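Local atomic coordinates of PfVFT1 (Plasmodium falciparum, PDB entry 5JKQ), a protein that probably binds a small solute in the cleft between its two lobes, as Venus flytrap and solute-binding proteins do. Residues A[182-187]-A[242-247]. The protein carries 3 engineered substitutions. Residues are numbered along the deposited sequence; the frame is centred on the assembly and turned at random.
Sequences MILKEY and SVLSKS
The Lys246 side chain reaches across Leu184 and past Tyr187 to Glu186. Beyond CB, Lys246 CG is 4.0 Å from Tyr187 OH and slightly farther from Leu184 CD1. CD keeps the same leucine methyl in contact, the two side chains crossing at about a right angle. CE then passes Tyr187 OH at 3.6 Å, oblique to the ring, and NZ ends in a salt bridge to Glu186 OE2. The 2.3 Å between Lys246 NZ and Glu186 OE2 is too short to be taken literally; the pairing is plausible from the opposite charges, but the length is doubtful. The lysine and glutamate chains approach from opposite directions; the glutamate extends beyond CG (chi2 -168°), which carries its carboxylate out to the ammonium, while its CG lies above one face of the Tyr187 ring, toward the ring's rim.

Inward of this ion pair the contacts are mostly apolar. Leu184 CD2 meets Leu244 CD2 at 4.1 Å, and selenomethionine Met182 bends at chi3 (-70°), bringing CE to 4.2 Å from Val243 CB. The exception is Leu184 CD1, which rests 3.6 Å from Val243 O, the carbonyl that also accepts the backbone N-H of Lys246. Positive phi at Lys246 (72°) and two backbone bonds into the last turn define a Schellman motif closing helix 236-244.

The contact thus joins the end of strand 175-184 to the C-terminal end of a helix packed on its sheet, with Ile265 of strand 265-281 touching both Leu184 and Leu244. Chemically, buried apolar groups (Met182, Leu184, Val243), with Leu244 partly exposed, make the inner part, whereas an exposed lysine-glutamate pair, probably weakened by solvent screening, bridges the outer edge.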
HETATM    1  N   MSE A 182     -13.227 -15.305   6.749  1.00 18.46           N
HETATM    2  CA  MSE A 182     -13.582 -16.710   6.882  1.00 22.35           C
HETATM    3  C   MSE A 182     -14.430 -16.923   8.132  1.00 22.25           C
HETATM    4  O   MSE A 182     -14.173 -16.342   9.189  1.00 22.91           O
HETATM    5  CB  MSE A 182     -12.337 -17.599   6.904  1.00 22.15           C
HETATM    6  CG  MSE A 182     -11.322 -17.320   7.983  1.00 35.13           C
HETATM    7 SE   MSE A 182      -9.927 -18.695   7.908  1.00 49.24          SE
HETATM    8  CE  MSE A 182     -10.970 -20.204   8.553  1.00 16.51           C
ATOM      9  N   ILE A 183     -15.457 -17.753   7.985  1.00 17.57           N
ATOM     10  CA  ILE A 183     -16.454 -17.955   9.026  1.00 22.81           C
ATOM     11  C   ILE A 183     -17.076 -19.342   8.885  1.00 21.72           C
ATOM     12  O   ILE A 183     -17.110 -19.907   7.792  1.00 21.20           O
ATOM     13  CB  ILE A 183     -17.556 -16.867   8.955  1.00 23.93           C
ATOM     14  CG1 ILE A 183     -18.552 -17.017  10.111  1.00 23.95           C
ATOM     15  CG2 ILE A 183     -18.268 -16.915   7.601  1.00 23.52           C
ATOM     16  CD1 ILE A 183     -19.539 -15.864  10.231  1.00 23.72           C
ATOM     17  N   LEU A 184     -17.555 -19.893   9.996  1.00 25.87           N
ATOM     18  CA  LEU A 184     -18.229 -21.185   9.975  1.00 25.43           C
ATOM     19  C   LEU A 184     -19.544 -21.087   9.208  1.00 19.35           C
ATOM     20  O   LEU A 184     -20.317 -20.151   9.408  1.00 27.08           O
ATOM     21  CB  LEU A 184     -18.481 -21.676  11.400  1.00 22.23           C
ATOM     22  CG  LEU A 184     -17.227 -21.982  12.218  1.00 26.85           C
ATOM     23  CD1 LEU A 184     -17.551 -22.040  13.702  1.00 26.69           C
ATOM     24  CD2 LEU A 184     -16.604 -23.290  11.755  1.00 23.99           C
ATOM     25  N   LYS A 185     -19.788 -22.054   8.328  1.00 21.43           N
ATOM     26  CA  LYS A 185     -21.007 -22.075   7.523  1.00 28.93           C
ATOM     27  C   LYS A 185     -22.266 -22.123   8.376  1.00 20.31           C
ATOM     28  O   LYS A 185     -23.325 -21.659   7.957  1.00 20.72           O
ATOM     29  CB  LYS A 185     -21.002 -23.279   6.575  1.00 28.18           C
ATOM     30  CG  LYS A 185     -20.280 -23.041   5.262  1.00 27.32           C
ATOM     31  CD  LYS A 185     -21.026 -23.672   4.095  1.00 30.81           C
ATOM     32  CE  LYS A 185     -20.470 -23.200   2.759  1.00 36.58           C
ATOM     33  NZ  LYS A 185     -21.036 -23.961   1.617  1.00 36.80           N
ATOM     34  N   GLU A 186     -22.142 -22.688   9.571  1.00 22.36           N
ATOM     35  CA  GLU A 186     -23.294 -22.938  10.428  1.00 30.58           C
ATOM     36  C   GLU A 186     -24.044 -21.659  10.803  1.00 29.63           C
ATOM     37  O   GLU A 186     -25.220 -21.713  11.161  1.00 33.15           O
ATOM     38  CB  GLU A 186     -22.848 -23.673  11.696  1.00 24.46           C
ATOM     39  CG  GLU A 186     -21.867 -22.902  12.554  1.00 25.94           C
ATOM     40  CD  GLU A 186     -21.242 -23.764  13.633  1.00 35.42           C
ATOM     41  OE1 GLU A 186     -20.458 -24.675  13.290  1.00 39.04           O
ATOM     42  OE2 GLU A 186     -21.538 -23.534  14.825  1.00 38.51           O
ATOM     43  N   TYR A 187     -23.373 -20.514  10.711  1.00 24.36           N
ATOM     44  CA  TYR A 187     -23.991 -19.237  11.064  1.00 27.95           C
ATOM     45  C   TYR A 187     -24.854 -18.685   9.932  1.00 23.11           C
ATOM     46  O   TYR A 187     -25.583 -17.713  10.124  1.00 25.81           O
ATOM     47  CB  TYR A 187     -22.921 -18.212  11.448  1.00 21.40           C
ATOM     48  CG  TYR A 187     -22.245 -18.516  12.763  1.00 22.01           C
ATOM     49  CD1 TYR A 187     -22.940 -18.409  13.960  1.00 28.34           C
ATOM     50  CD2 TYR A 187     -20.917 -18.906  12.811  1.00 28.95           C
ATOM     51  CE1 TYR A 187     -22.331 -18.686  15.166  1.00 33.09           C
ATOM     52  CE2 TYR A 187     -20.297 -19.184  14.014  1.00 29.01           C
ATOM     53  CZ  TYR A 187     -21.009 -19.074  15.188  1.00 29.50           C
ATOM     54  OH  TYR A 187     -20.399 -19.348  16.392  1.00 37.75           O
ATOM     55  N   SER A 242      -8.407 -20.907  15.295  1.00 20.01           N
ATOM     56  CA  SER A 242      -9.196 -20.088  16.208  1.00 23.65           C
ATOM     57  C   SER A 242     -10.653 -19.967  15.767  1.00 25.50           C
ATOM     58  O   SER A 242     -11.561 -19.976  16.599  1.00 32.83           O
ATOM     59  CB  SER A 242      -8.574 -18.696  16.328  1.00 31.87           C
ATOM     60  OG  SER A 242      -9.315 -17.878  17.213  1.00 42.06           O
ATOM     61  N   VAL A 243     -10.876 -19.844  14.463  1.00 20.20           N
ATOM     62  CA  VAL A 243     -12.232 -19.784  13.926  1.00 22.76           C
ATOM     63  C   VAL A 243     -12.926 -21.135  14.082  1.00 22.74           C
ATOM     64  O   VAL A 243     -14.107 -21.197  14.425  1.00 26.89           O
ATOM     65  CB  VAL A 243     -12.231 -19.364  12.440  1.00 27.36           C
ATOM     66  CG1 VAL A 243     -13.625 -19.501  11.820  1.00 15.97           C
ATOM     67  CG2 VAL A 243     -11.730 -17.936  12.303  1.00 25.00           C
ATOM     68  N   LEU A 244     -12.190 -22.212  13.825  1.00 22.34           N
ATOM     69  CA  LEU A 244     -12.737 -23.561  13.929  1.00 22.91           C
ATOM     70  C   LEU A 244     -13.008 -23.936  15.383  1.00 23.60           C
ATOM     71  O   LEU A 244     -13.981 -24.629  15.680  1.00 25.77           O
ATOM     72  CB  LEU A 244     -11.783 -24.576  13.294  1.00 24.94           C
ATOM     73  CG  LEU A 244     -11.618 -24.470  11.776  1.00 19.38           C
ATOM     74  CD1 LEU A 244     -10.442 -25.305  11.303  1.00 23.96           C
ATOM     75  CD2 LEU A 244     -12.889 -24.898  11.062  1.00 18.25           C
ATOM     76  N   SER A 245     -12.151 -23.468  16.287  1.00 27.76           N
ATOM     77  CA  SER A 245     -12.329 -23.717  17.716  1.00 26.28           C
ATOM     78  C   SER A 245     -13.481 -22.892  18.281  1.00 27.68           C
ATOM     79  O   SER A 245     -13.834 -23.033  19.452  1.00 33.04           O
ATOM     80  CB  SER A 245     -11.046 -23.397  18.484  1.00 27.80           C
ATOM     81  OG  SER A 245     -10.840 -21.998  18.557  1.00 36.06           O
ATOM     82  N   LYS A 246     -14.041 -22.017  17.450  1.00 30.08           N
ATOM     83  CA  LYS A 246     -15.238 -21.256  17.800  1.00 27.17           C
ATOM     84  C   LYS A 246     -14.953 -20.169  18.841  1.00 29.69           C
ATOM     85  O   LYS A 246     -15.875 -19.650  19.472  1.00 32.35           O
ATOM     86  CB  LYS A 246     -16.322 -22.207  18.312  1.00 27.81           C
ATOM     87  CG  LYS A 246     -17.730 -21.865  17.873  1.00 31.81           C
ATOM     88  CD  LYS A 246     -18.515 -23.135  17.592  1.00 42.90           C
ATOM     89  CE  LYS A 246     -19.975 -22.842  17.306  1.00 46.83           C
ATOM     90  NZ  LYS A 246     -20.726 -24.076  16.940  1.00 44.73           N
ATOM     91  N   SER A 247     -13.681 -19.818  19.008  1.00 22.27           N
ATOM     92  CA  SER A 247     -13.290 -18.773  19.954  1.00 25.92           C
ATOM     93  C   SER A 247     -13.485 -17.381  19.354  1.00 30.48           C
ATOM     94  O   SER A 247     -13.772 -16.419  20.070  1.00 26.90           O
ATOM     95  CB  SER A 247     -11.834 -18.959  20.383  1.00 21.83           C
ATOM     96  OG  SER A 247     -10.955 -18.863  19.275  1.00 30.06           O
TER